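Local coordinates for protein monomethylamine methyltransferase MtmB1 (Methanosarcina barkeri, PDB 1NTH) that catalyses transfer of the methyl group of monomethylamine to the corrinoid cofactor of its partner protein MtmC, a step of methanogenesis from methylamine, at residues 52-57 with 400-405; 57-62 with 318-323; 342-347 with 414-419; 356-361 with 391-396. All blocks are in the same frame, centred on the assembly; numbering follows the deposited sequence.

Interaction 1. Residues 52-57 with 400-405; sequences IPTDKD and EVNVIL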
loop_
_atom_site.group_PDB
_atom_site.type_symbol
_atom_site.label_atom_id
_atom_site.label_comp_id
_atom_site.label_asym_id
_atom_site.label_seq_id
_atom_site.Cartn_x
_atom_site.Cartn_y
_atom_site.Cartn_z
ATOM N N ILE A 52 -29.696 23.223 28.439
ATOM C CA ILE A 52 -29.166 21.892 28.716
ATOM C C ILE A 52 -29.948 21.361 29.912
ATOM O O ILE A 52 -29.939 21.967 30.981
ATOM C CB ILE A 52 -27.671 21.945 29.096
ATOM C CG1 ILE A 52 -26.891 22.771 28.070
ATOM C CG2 ILE A 52 -27.109 20.535 29.174
ATOM C CD1 ILE A 52 -26.937 22.217 26.668
ATOM N N PRO A 53 -30.623 20.213 29.752
ATOM C CA PRO A 53 -31.414 19.626 30.841
ATOM C C PRO A 53 -30.629 19.157 32.057
ATOM O O PRO A 53 -29.493 18.697 31.944
ATOM C CB PRO A 53 -32.136 18.471 30.156
ATOM C CG PRO A 53 -31.134 18.029 29.130
ATOM C CD PRO A 53 -30.654 19.348 28.559
ATOM N N THR A 54 -31.263 19.281 33.220
ATOM C CA THR A 54 -30.688 18.860 34.491
ATOM C C THR A 54 -31.712 17.963 35.188
ATOM O O THR A 54 -31.528 17.564 36.336
ATOM C CB THR A 54 -30.373 20.067 35.403
ATOM O OG1 THR A 54 -31.575 20.802 35.664
ATOM C CG2 THR A 54 -29.364 20.990 34.735
ATOM N N ASP A 55 -32.797 17.658 34.478
ATOM C CA ASP A 55 -33.864 16.805 34.998
ATOM C C ASP A 55 -33.825 15.479 34.245
ATOM O O ASP A 55 -34.353 15.375 33.136
ATOM C CB ASP A 55 -35.226 17.472 34.779
ATOM C CG ASP A 55 -36.370 16.700 35.417
ATOM O OD1 ASP A 55 -36.300 15.457 35.487
ATOM O OD2 ASP A 55 -37.355 17.343 35.837
ATOM N N LYS A 56 -33.210 14.465 34.844
ATOM C CA LYS A 56 -33.106 13.169 34.187
ATOM C C LYS A 56 -34.451 12.504 33.918
ATOM O O LYS A 56 -34.584 11.748 32.956
ATOM C CB LYS A 56 -32.201 12.230 34.994
ATOM C CG LYS A 56 -31.987 10.871 34.350
ATOM C CD LYS A 56 -31.082 9.990 35.199
ATOM C CE LYS A 56 -30.877 8.629 34.550
ATOM N NZ LYS A 56 -30.003 7.747 35.373
ATOM N N ASP A 57 -35.445 12.777 34.758
ATOM C CA ASP A 57 -36.765 12.190 34.556
ATOM C C ASP A 57 -37.377 12.724 33.264
ATOM O O ASP A 57 -37.961 11.970 32.484
ATOM C CB ASP A 57 -37.682 12.507 35.742
ATOM C CG ASP A 57 -37.234 11.829 37.023
ATOM O OD1 ASP A 57 -37.036 10.596 37.005
ATOM O OD2 ASP A 57 -37.085 12.527 38.048
ATOM N N GLU A 400 -24.320 26.760 35.624
ATOM C CA GLU A 400 -23.619 27.972 35.217
ATOM C C GLU A 400 -23.707 28.183 33.709
ATOM O O GLU A 400 -23.821 29.314 33.236
ATOM C CB GLU A 400 -22.155 27.905 35.657
ATOM C CG GLU A 400 -21.952 28.148 37.145
ATOM C CD GLU A 400 -20.528 27.887 37.596
ATOM O OE1 GLU A 400 -19.590 28.359 36.918
ATOM O OE2 GLU A 400 -20.350 27.215 38.635
ATOM N N VAL A 401 -23.654 27.090 32.956
ATOM C CA VAL A 401 -23.738 27.171 31.504
ATOM C C VAL A 401 -25.092 27.733 31.076
ATOM O O VAL A 401 -25.162 28.610 30.214
ATOM C CB VAL A 401 -23.535 25.783 30.854
ATOM C CG1 VAL A 401 -23.798 25.862 29.356
ATOM C CG2 VAL A 401 -22.115 25.296 31.115
ATOM N N ASN A 402 -26.167 27.232 31.681
ATOM C CA ASN A 402 -27.501 27.712 31.338
ATOM C C ASN A 402 -27.646 29.208 31.597
ATOM O O ASN A 402 -28.319 29.913 30.842
ATOM C CB ASN A 402 -28.570 26.932 32.111
ATOM C CG ASN A 402 -28.909 25.607 31.453
ATOM O OD1 ASN A 402 -29.184 25.552 30.253
ATOM N ND2 ASN A 402 -28.900 24.535 32.234
ATOM N N VAL A 403 -27.006 29.697 32.656
ATOM C CA VAL A 403 -27.068 31.119 32.976
ATOM C C VAL A 403 -26.305 31.923 31.928
ATOM O O VAL A 403 -26.790 32.945 31.442
ATOM C CB VAL A 403 -26.470 31.404 34.371
ATOM C CG1 VAL A 403 -26.322 32.906 34.584
ATOM C CG2 VAL A 403 -27.371 30.809 35.446
ATOM N N ILE A 404 -25.111 31.456 31.576
ATOM C CA ILE A 404 -24.295 32.137 30.578
ATOM C C ILE A 404 -25.002 32.191 29.224
ATOM O O ILE A 404 -25.001 33.226 28.554
ATOM C CB ILE A 404 -22.925 31.432 30.408
ATOM C CG1 ILE A 404 -22.093 31.609 31.679
ATOM C CG2 ILE A 404 -22.188 32.000 29.201
ATOM C CD1 ILE A 404 -20.749 30.897 31.651
ATOM N N LEU A 405 -25.615 31.079 28.826
ATOM C CA LEU A 405 -26.314 31.022 27.545
ATOM C C LEU A 405 -27.483 31.992 27.477
ATOM O O LEU A 405 -27.697 32.644 26.453
ATOM C CB LEU A 405 -26.803 29.597 27.266
ATOM C CG LEU A 405 -25.703 28.625 26.829
ATOM C CD1 LEU A 405 -26.257 27.211 26.771
ATOM C CD2 LEU A 405 -25.153 29.056 25.472
#
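The extended backbone of I52 runs past the second turn of helix 398-410, its CA coming within 6.6 Å of the CA of N402, and this residue's side-chain amide, carried there with CG anti to its carbonyl carbon (chi1 -82°), grips the strand-like I52 at both of its peptide groups. I52 N donates to N402 OD1 at 3.0 Å, and N402 ND2 donates to I52 O, also at 3.0 Å. Both bonds are nearly straight, 162° and 169° at the hydrogen, and each lies in the plane of the accepting carbonyl on a lone pair. Asparagine suits the place because one flat group carries a donor and an acceptor side by side, matching the N-H and C=O of a single residue. This pair of bonds ties the chain leading into helix 56-73 to helix 398-410, on the outside of the TIM barrel. OD1 also accepts from F51 N, so two successive backbone N-H groups share one oxygen. With an alanine at this position, I52 N and I52 O would probably lose these mates, and the segment could shift off the helix. The branched side chain of I52 turns toward the helix and packs on I398 and on S359 of helix 343-359. T54 OG1 bonds to E50. At the far end D55 N-caps helix 56-73, its OD1 accepting from M58 N.

Interaction 2. Residues 57-62 with 318-323; sequences DMMEKL and ACATIS
M59 lays its side chain over the flank of helix 309-325; it and T321 slide past each other in opposite directions, and the CE methyl of M59 comes to rest on A320. This is a helix-helix crossing on a TIM barrel, in which helix 309-325 lies between strands 293-300 and 330-333 in the chain. The axes of the short segments 57-62 and 318-323 pass 9.3 Å apart, almost perpendicular at -88°, so the contact is confined to a small patch where M59 and T321 have the nearest CA atoms. Methionine fits this place because its unbranched chain can bend to follow a neighbour's surface. CG stands anti to the carbonyl carbon (chi1 -69°), and the turn at chi3 of 67° sets CE 3.9 Å from A320 CB and 3.3 Å from A320 O. The small alanine leaves room for that methyl, and P53 packs beside both residues. T321 lies against M59 and L62, small enough for the two helices to approach there. Its CG2, anti to the backbone N, lies 3.3 Å from M59 O. The hydroxyl is buried among carbon atoms, yet it is not left without a partner, for it hydrogen-bonds to W317 O one turn back in its own helix. A threonine can therefore offer a methyl across the interface while its polar branch is satisfied at home. L62, which also leans on T275 and V279 of helix 271-288, brings its CD2 to 3.4 Å from T321 OG1.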
loop_
_atom_site.group_PDB
_atom_site.type_symbol
_atom_site.label_atom_id
_atom_site.label_comp_id
_atom_site.label_asym_id
_atom_site.label_seq_id
_atom_site.Cartn_x
_atom_site.Cartn_y
_atom_site.Cartn_z
ATOM N N ASP A 57 -35.445 12.777 34.758
ATOM C CA ASP A 57 -36.765 12.190 34.556
ATOM C C ASP A 57 -37.377 12.724 33.264
ATOM O O ASP A 57 -37.961 11.970 32.484
ATOM C CB ASP A 57 -37.682 12.507 35.742
ATOM C CG ASP A 57 -37.234 11.829 37.023
ATOM O OD1 ASP A 57 -37.036 10.596 37.005
ATOM O OD2 ASP A 57 -37.085 12.527 38.048
ATOM N N MET A 58 -37.242 14.028 33.047
ATOM C CA MET A 58 -37.774 14.662 31.847
ATOM C C MET A 58 -36.991 14.166 30.631
ATOM O O MET A 58 -37.557 13.955 29.557
ATOM C CB MET A 58 -37.661 16.186 31.962
ATOM C CG MET A 58 -38.369 16.962 30.858
ATOM S SD MET A 58 -40.159 16.696 30.852
ATOM C CE MET A 58 -40.657 17.764 32.207
ATOM N N MET A 59 -35.687 13.972 30.808
ATOM C CA MET A 59 -34.842 13.491 29.720
ATOM C C MET A 59 -35.245 12.082 29.309
ATOM O O MET A 59 -35.292 11.767 28.120
ATOM C CB MET A 59 -33.372 13.514 30.144
ATOM C CG MET A 59 -32.819 14.917 30.309
ATOM S SD MET A 59 -31.218 14.920 31.133
ATOM C CE MET A 59 -30.208 14.118 29.885
ATOM N N GLU A 60 -35.538 11.234 30.291
ATOM C CA GLU A 60 -35.942 9.867 29.993
ATOM C C GLU A 60 -37.262 9.855 29.230
ATOM O O GLU A 60 -37.461 9.032 28.339
ATOM C CB GLU A 60 -36.068 9.042 31.275
ATOM C CG GLU A 60 -36.605 7.641 31.036
ATOM C CD GLU A 60 -36.452 6.737 32.243
ATOM O OE1 GLU A 60 -36.706 7.202 33.375
ATOM O OE2 GLU A 60 -36.085 5.557 32.055
ATOM N N LYS A 61 -38.166 10.766 29.573
ATOM C CA LYS A 61 -39.441 10.829 28.866
ATOM C C LYS A 61 -39.213 11.307 27.434
ATOM O O LYS A 61 -39.883 10.853 26.508
ATOM C CB LYS A 61 -40.413 11.757 29.599
ATOM C CG LYS A 61 -40.845 11.207 30.951
ATOM C CD LYS A 61 -41.973 12.016 31.567
ATOM C CE LYS A 61 -41.553 13.448 31.847
ATOM N NZ LYS A 61 -42.691 14.258 32.379
ATOM N N LEU A 62 -38.260 12.215 27.253
ATOM C CA LEU A 62 -37.944 12.713 25.917
ATOM C C LEU A 62 -37.371 11.572 25.079
ATOM O O LEU A 62 -37.673 11.448 23.894
ATOM C CB LEU A 62 -36.930 13.860 25.986
ATOM C CG LEU A 62 -36.326 14.300 24.645
ATOM C CD1 LEU A 62 -37.434 14.708 23.678
ATOM C CD2 LEU A 62 -35.356 15.456 24.870
ATOM N N ALA A 318 -31.660 17.311 22.930
ATOM C CA ALA A 318 -31.512 16.098 22.134
ATOM C C ALA A 318 -30.181 15.406 22.438
ATOM O O ALA A 318 -30.141 14.199 22.681
ATOM C CB ALA A 318 -31.607 16.430 20.646
ATOM N N CYS A 319 -29.097 16.173 22.438
ATOM C CA CYS A 319 -27.781 15.602 22.699
ATOM C C CYS A 319 -27.605 15.113 24.131
ATOM O O CYS A 319 -27.052 14.037 24.358
ATOM C CB CYS A 319 -26.681 16.612 22.371
ATOM S SG CYS A 319 -25.020 15.888 22.484
ATOM N N ALA A 320 -28.064 15.896 25.104
ATOM C CA ALA A 320 -27.932 15.483 26.496
ATOM C C ALA A 320 -28.670 14.169 26.702
ATOM O O ALA A 320 -28.195 13.274 27.400
ATOM C CB ALA A 320 -28.494 16.553 27.427
ATOM N N THR A 321 -29.841 14.058 26.083
ATOM C CA THR A 321 -30.656 12.860 26.202
ATOM C C THR A 321 -30.018 11.678 25.477
ATOM O O THR A 321 -29.962 10.571 26.011
ATOM C CB THR A 321 -32.066 13.125 25.654
ATOM O OG1 THR A 321 -32.657 14.194 26.406
ATOM C CG2 THR A 321 -32.940 11.887 25.775
ATOM N N ILE A 322 -29.538 11.912 24.262
ATOM C CA ILE A 322 -28.889 10.853 23.500
ATOM C C ILE A 322 -27.620 10.401 24.234
ATOM O O ILE A 322 -27.302 9.211 24.264
ATOM C CB ILE A 322 -28.542 11.344 22.071
ATOM C CG1 ILE A 322 -29.821 11.415 21.227
ATOM C CG2 ILE A 322 -27.505 10.423 21.423
ATOM C CD1 ILE A 322 -30.507 10.075 21.015
ATOM N N SER A 323 -26.912 11.348 24.841
ATOM C CA SER A 323 -25.684 11.026 25.572
ATOM C C SER A 323 -25.974 10.229 26.836
ATOM O O SER A 323 -25.202 9.353 27.226
ATOM C CB SER A 323 -24.936 12.305 25.953
ATOM O OG SER A 323 -24.525 13.018 24.802
#

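Interaction 3. Residues 342-347 with 414-419; sequences TEMCLL and KNYASA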
loop_
_atom_site.group_PDB
_atom_site.type_symbol
_atom_site.label_atom_id
_atom_site.label_comp_id
_atom_site.label_asym_id
_atom_site.label_seq_id
_atom_site.Cartn_x
_atom_site.Cartn_y
_atom_site.Cartn_z
ATOM N N THR A 342 -17.424 39.990 11.942
ATOM C CA THR A 342 -18.431 40.757 12.664
ATOM C C THR A 342 -18.528 40.131 14.046
ATOM O O THR A 342 -18.370 38.915 14.203
ATOM C CB THR A 342 -19.827 40.712 11.993
ATOM O OG1 THR A 342 -20.375 39.392 12.093
ATOM C CG2 THR A 342 -19.731 41.126 10.532
ATOM N N GLU A 343 -18.775 40.960 15.051
ATOM C CA GLU A 343 -18.874 40.471 16.412
ATOM C C GLU A 343 -20.052 39.518 16.580
ATOM O O GLU A 343 -19.947 38.513 17.286
ATOM C CB GLU A 343 -19.014 41.644 17.379
ATOM C CG GLU A 343 -18.878 41.253 18.837
ATOM C CD GLU A 343 -18.948 42.450 19.760
ATOM O OE1 GLU A 343 -20.050 43.017 19.917
ATOM O OE2 GLU A 343 -17.898 42.829 20.319
ATOM N N MET A 344 -21.167 39.817 15.921
ATOM C CA MET A 344 -22.341 38.964 16.046
ATOM C C MET A 344 -22.069 37.536 15.586
ATOM O O MET A 344 -22.467 36.582 16.254
ATOM C CB MET A 344 -23.522 39.531 15.258
ATOM C CG MET A 344 -24.810 38.762 15.512
ATOM S SD MET A 344 -26.254 39.491 14.728
ATOM C CE MET A 344 -27.413 38.114 14.754
ATOM N N CYS A 345 -21.401 37.388 14.447
ATOM C CA CYS A 345 -21.094 36.058 13.929
ATOM C C CYS A 345 -20.341 35.244 14.977
ATOM O O CYS A 345 -20.689 34.098 15.260
ATOM C CB CYS A 345 -20.253 36.165 12.655
ATOM S SG CYS A 345 -19.791 34.561 11.934
ATOM N N LEU A 346 -19.310 35.846 15.559
ATOM C CA LEU A 346 -18.515 35.166 16.572
ATOM C C LEU A 346 -19.328 34.832 17.819
ATOM O O LEU A 346 -19.170 33.757 18.394
ATOM C CB LEU A 346 -17.300 36.020 16.951
ATOM C CG LEU A 346 -16.318 36.297 15.808
ATOM C CD1 LEU A 346 -15.143 37.116 16.328
ATOM C CD2 LEU A 346 -15.825 34.972 15.216
ATOM N N LEU A 347 -20.200 35.746 18.237
ATOM C CA LEU A 347 -21.019 35.502 19.418
ATOM C C LEU A 347 -22.066 34.423 19.154
ATOM O O LEU A 347 -22.382 33.628 20.040
ATOM C CB LEU A 347 -21.704 36.797 19.877
ATOM C CG LEU A 347 -20.768 37.882 20.418
ATOM C CD1 LEU A 347 -21.581 39.115 20.797
ATOM C CD2 LEU A 347 -20.008 37.358 21.626
ATOM N N LYS A 414 -32.212 39.819 19.252
ATOM C CA LYS A 414 -33.132 40.870 18.836
ATOM C C LYS A 414 -32.633 41.537 17.559
ATOM O O LYS A 414 -33.229 42.500 17.074
ATOM C CB LYS A 414 -33.278 41.904 19.957
ATOM C CG LYS A 414 -33.877 41.361 21.241
ATOM C CD LYS A 414 -35.323 40.939 21.046
ATOM C CE LYS A 414 -35.927 40.440 22.346
ATOM N NZ LYS A 414 -37.343 40.020 22.168
ATOM N N ASN A 415 -31.550 41.000 17.001
ATOM C CA ASN A 415 -30.949 41.566 15.798
ATOM C C ASN A 415 -30.874 40.613 14.605
ATOM O O ASN A 415 -30.098 40.847 13.680
ATOM C CB ASN A 415 -29.541 42.060 16.129
ATOM C CG ASN A 415 -29.522 43.011 17.309
ATOM O OD1 ASN A 415 -28.500 43.163 17.979
ATOM N ND2 ASN A 415 -30.649 43.664 17.564
ATOM N N TYR A 416 -31.673 39.552 14.614
ATOM C CA TYR A 416 -31.650 38.590 13.514
ATOM C C TYR A 416 -31.944 39.244 12.165
ATOM O O TYR A 416 -31.248 38.993 11.181
ATOM C CB TYR A 416 -32.655 37.465 13.771
ATOM C CG TYR A 416 -32.289 36.572 14.938
ATOM C CD1 TYR A 416 -33.268 36.115 15.819
ATOM C CD2 TYR A 416 -30.966 36.188 15.166
ATOM C CE1 TYR A 416 -32.942 35.300 16.903
ATOM C CE2 TYR A 416 -30.629 35.371 16.247
ATOM C CZ TYR A 416 -31.621 34.934 17.110
ATOM O OH TYR A 416 -31.300 34.144 18.190
ATOM N N ALA A 417 -32.971 40.087 12.125
ATOM C CA ALA A 417 -33.354 40.762 10.891
ATOM C C ALA A 417 -32.294 41.742 10.399
ATOM O O ALA A 417 -32.220 42.030 9.204
ATOM C CB ALA A 417 -34.682 41.488 11.088
ATOM N N SER A 418 -31.474 42.250 11.311
ATOM C CA SER A 418 -30.439 43.206 10.942
ATOM C C SER A 418 -29.023 42.662 11.114
ATOM O O SER A 418 -28.073 43.427 11.269
ATOM C CB SER A 418 -30.598 44.490 11.760
ATOM O OG SER A 418 -30.467 44.236 13.149
ATOM N N ALA A 419 -28.882 41.341 11.081
ATOM C CA ALA A 419 -27.569 40.723 11.231
ATOM C C ALA A 419 -26.621 41.271 10.169
ATOM O O ALA A 419 -26.956 41.303 8.987
ATOM C CB ALA A 419 -27.686 39.209 11.098
#
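The first turn of helix 343-359 meets the loop that follows helix 398-410, and a single side chain, that of M344, carries the contact. M344 points toward the loop, its CG anti to the backbone N (chi1 -173°), and from there the chain is extended, so that the sulfur and terminal methyl are delivered well clear of the helix. SD rests 3.9 Å from A419 CB, and CE lies 3.8 Å from the same methyl. CE also approaches Y416 CD2 at 4.1 Å, coming obliquely to the ring, and stands 4.0 Å from N415 O. A long, flexible, apolar residue suits a position that must span the gap to a loop and adapt to its uneven surface, while the small A419 lets the methionine end settle close to the backbone. Residues Y416 to A419 form a type I beta turn, so the tyrosine and the alanine, its first and last residues, both reach the CE methyl. Y416 itself is buried, and its ring meets that of W303, with T308 packed nearby. Helix 343-359 lies between strands 330-333 and 363-366 of the TIM barrel, so its first turn, which M344 occupies, follows the C-terminal end of strand 330-333. Shortening M344 to an alanine is likely to open a gap beside A419 and leave the Y416 ring without this neighbour. On the helix side, T342 is the N-cap: its OG1 accepts from C345 N at 3.3 Å and is also hydrogen-bonded to G339 O. The next residue, E343, forms a salt bridge with K450.

Interaction 4. Residues 356-361 with 391-396; sequences DTASGR and RATAGV
Two helix ends face each other, the last turn of helix 343-359 and that of helix 380-393, with the CA atoms of T357 and A394 6.3 Å apart. Both chains leave their helices through a glycine-containing bend. After the first, G360 takes a positive phi (104°) in a Schellman motif, in which R361 N bonds to D356 O at 3.0 Å; a side chain at G360 would press on the preceding carbonyl oxygen. After the second, T393 to V396 form a type II beta turn, with G395 at its own positive phi.

Between the ends, the two threonines meet through carbon, their side chains crossing at a slant. T357 CG2, anti to its own N, reaches T393 CB at 3.9 Å and A394 N at 3.7 Å. T393 CG2 in turn lies 3.9 Å from T357 CB and 4.0 Å from A358 CB. Threonine suits both positions, since it supplies a compact methyl to the interface and sends its hydroxyl back to its own helix: T357 OG1 bonds to S353 O, and T393 OG1 to V389 O. Alanine at A358 keeps the approach close, and it also packs on I398 and V401 of helix 398-410. A water lies 3.2 Å from T357 O and accepts a weak bond from G395 N, while R116 also bonds to T357 O. The arrangement is that of successive outer helices of a TIM barrel, on either side of strand 363-366 in the chain, whose C-terminal turns meet.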
loop_
_atom_site.group_PDB
_atom_site.type_symbol
_atom_site.label_atom_id
_atom_site.label_comp_id
_atom_site.label_asym_id
_atom_site.label_seq_id
_atom_site.Cartn_x
_atom_site.Cartn_y
_atom_site.Cartn_z
ATOM N N ASP A 356 -23.266 23.042 22.548
ATOM C CA ASP A 356 -22.823 21.742 22.053
ATOM C C ASP A 356 -21.808 21.066 22.970
ATOM O O ASP A 356 -21.889 19.866 23.228
ATOM C CB ASP A 356 -22.218 21.881 20.652
ATOM C CG ASP A 356 -23.255 22.236 19.601
ATOM O OD1 ASP A 356 -24.455 21.966 19.833
ATOM O OD2 ASP A 356 -22.865 22.768 18.540
ATOM N N THR A 357 -20.845 21.838 23.456
ATOM C CA THR A 357 -19.825 21.293 24.343
ATOM C C THR A 357 -20.433 20.803 25.655
ATOM O O THR A 357 -20.205 19.665 26.072
ATOM C CB THR A 357 -18.743 22.353 24.641
ATOM O OG1 THR A 357 -18.118 22.749 23.414
ATOM C CG2 THR A 357 -17.688 21.796 25.588
ATOM N N ALA A 358 -21.226 21.649 26.302
ATOM C CA ALA A 358 -21.835 21.270 27.571
ATOM C C ALA A 358 -22.872 20.158 27.448
ATOM O O ALA A 358 -23.023 19.352 28.364
ATOM C CB ALA A 358 -22.461 22.492 28.225
ATOM N N SER A 359 -23.577 20.100 26.321
ATOM C CA SER A 359 -24.605 19.075 26.141
ATOM C C SER A 359 -24.043 17.697 25.802
ATOM O O SER A 359 -24.781 16.713 25.790
ATOM C CB SER A 359 -25.621 19.507 25.072
ATOM O OG SER A 359 -25.044 19.579 23.780
ATOM N N GLY A 360 -22.746 17.625 25.512
ATOM C CA GLY A 360 -22.134 16.338 25.221
ATOM C C GLY A 360 -21.811 15.966 23.783
ATOM O O GLY A 360 -21.583 14.793 23.500
ATOM N N ARG A 361 -21.784 16.931 22.869
ATOM C CA ARG A 361 -21.471 16.624 21.472
ATOM C C ARG A 361 -20.019 16.179 21.350
ATOM O O ARG A 361 -19.143 16.719 22.025
ATOM C CB ARG A 361 -21.679 17.850 20.577
ATOM C CG ARG A 361 -23.116 18.323 20.455
ATOM C CD ARG A 361 -23.967 17.385 19.609
ATOM N NE ARG A 361 -25.353 17.846 19.573
ATOM C CZ ARG A 361 -26.355 17.199 18.988
ATOM N NH1 ARG A 361 -26.143 16.046 18.366
ATOM N NH2 ARG A 361 -27.584 17.698 19.046
ATOM N N ARG A 391 -13.158 24.798 24.522
ATOM C CA ARG A 391 -12.182 24.533 25.571
ATOM C C ARG A 391 -12.625 25.195 26.874
ATOM O O ARG A 391 -12.566 24.588 27.943
ATOM C CB ARG A 391 -10.804 25.073 25.179
ATOM C CG ARG A 391 -9.731 24.795 26.223
ATOM C CD ARG A 391 -8.411 25.483 25.886
ATOM N NE ARG A 391 -8.512 26.936 25.967
ATOM C CZ ARG A 391 -8.454 27.752 24.919
ATOM N NH1 ARG A 391 -8.296 27.260 23.699
ATOM N NH2 ARG A 391 -8.554 29.063 25.095
ATOM N N ALA A 392 -13.072 26.444 26.774
ATOM C CA ALA A 392 -13.520 27.195 27.941
ATOM C C ALA A 392 -14.759 26.592 28.602
ATOM O O ALA A 392 -14.901 26.628 29.824
ATOM C CB ALA A 392 -13.797 28.642 27.544
ATOM N N THR A 393 -15.651 26.034 27.789
ATOM C CA THR A 393 -16.891 25.442 28.284
ATOM C C THR A 393 -16.727 24.058 28.913
ATOM O O THR A 393 -17.444 23.706 29.849
ATOM C CB THR A 393 -17.928 25.337 27.143
ATOM O OG1 THR A 393 -18.148 26.637 26.584
ATOM C CG2 THR A 393 -19.253 24.789 27.660
ATOM N N ALA A 394 -15.787 23.274 28.397
ATOM C CA ALA A 394 -15.565 21.926 28.909
ATOM C C ALA A 394 -15.365 21.898 30.424
ATOM O O ALA A 394 -14.536 22.626 30.965
ATOM C CB ALA A 394 -14.360 21.291 28.211
ATOM N N GLY A 395 -16.144 21.060 31.101
ATOM C CA GLY A 395 -16.023 20.931 32.542
ATOM C C GLY A 395 -16.815 21.911 33.390
ATOM O O GLY A 395 -16.910 21.735 34.607
ATOM N N VAL A 396 -17.381 22.941 32.773
ATOM C CA VAL A 396 -18.153 23.927 33.526
ATOM C C VAL A 396 -19.488 23.343 33.991
ATOM O O VAL A 396 -20.134 22.586 33.266
ATOM C CB VAL A 396 -18.415 25.195 32.677
ATOM C CG1 VAL A 396 -19.261 26.191 33.464
ATOM C CG2 VAL A 396 -17.091 25.834 32.282
HETATM O O HOH W 1 -18.548 20.070 28.803
#

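Overall arrangement
Interactions 1, 2 and 4 form one continuous patch on the same side of the chain's centre, whereas interaction 3 stands apart. Centres of 1 and 2, and of 1 and 4, are 12 Å apart; P53 packs on A320 and M59, I52 on S359, and V401 on A358 and V396. C319 joins 2 to 4 by packing on S359, G360 and R361. Helix 56-73 serves 1 and 2, and helix 343-359 serves 3 at its start and 4 at its end, their centres 23 Å apart. Along the chain, 2 and 4 are nested inside the loop closed by 1, while 1 and 3 cross. Residues early in the sequence are thereby fastened to helices 309-325, 343-359 and 398-410, late in the barrel.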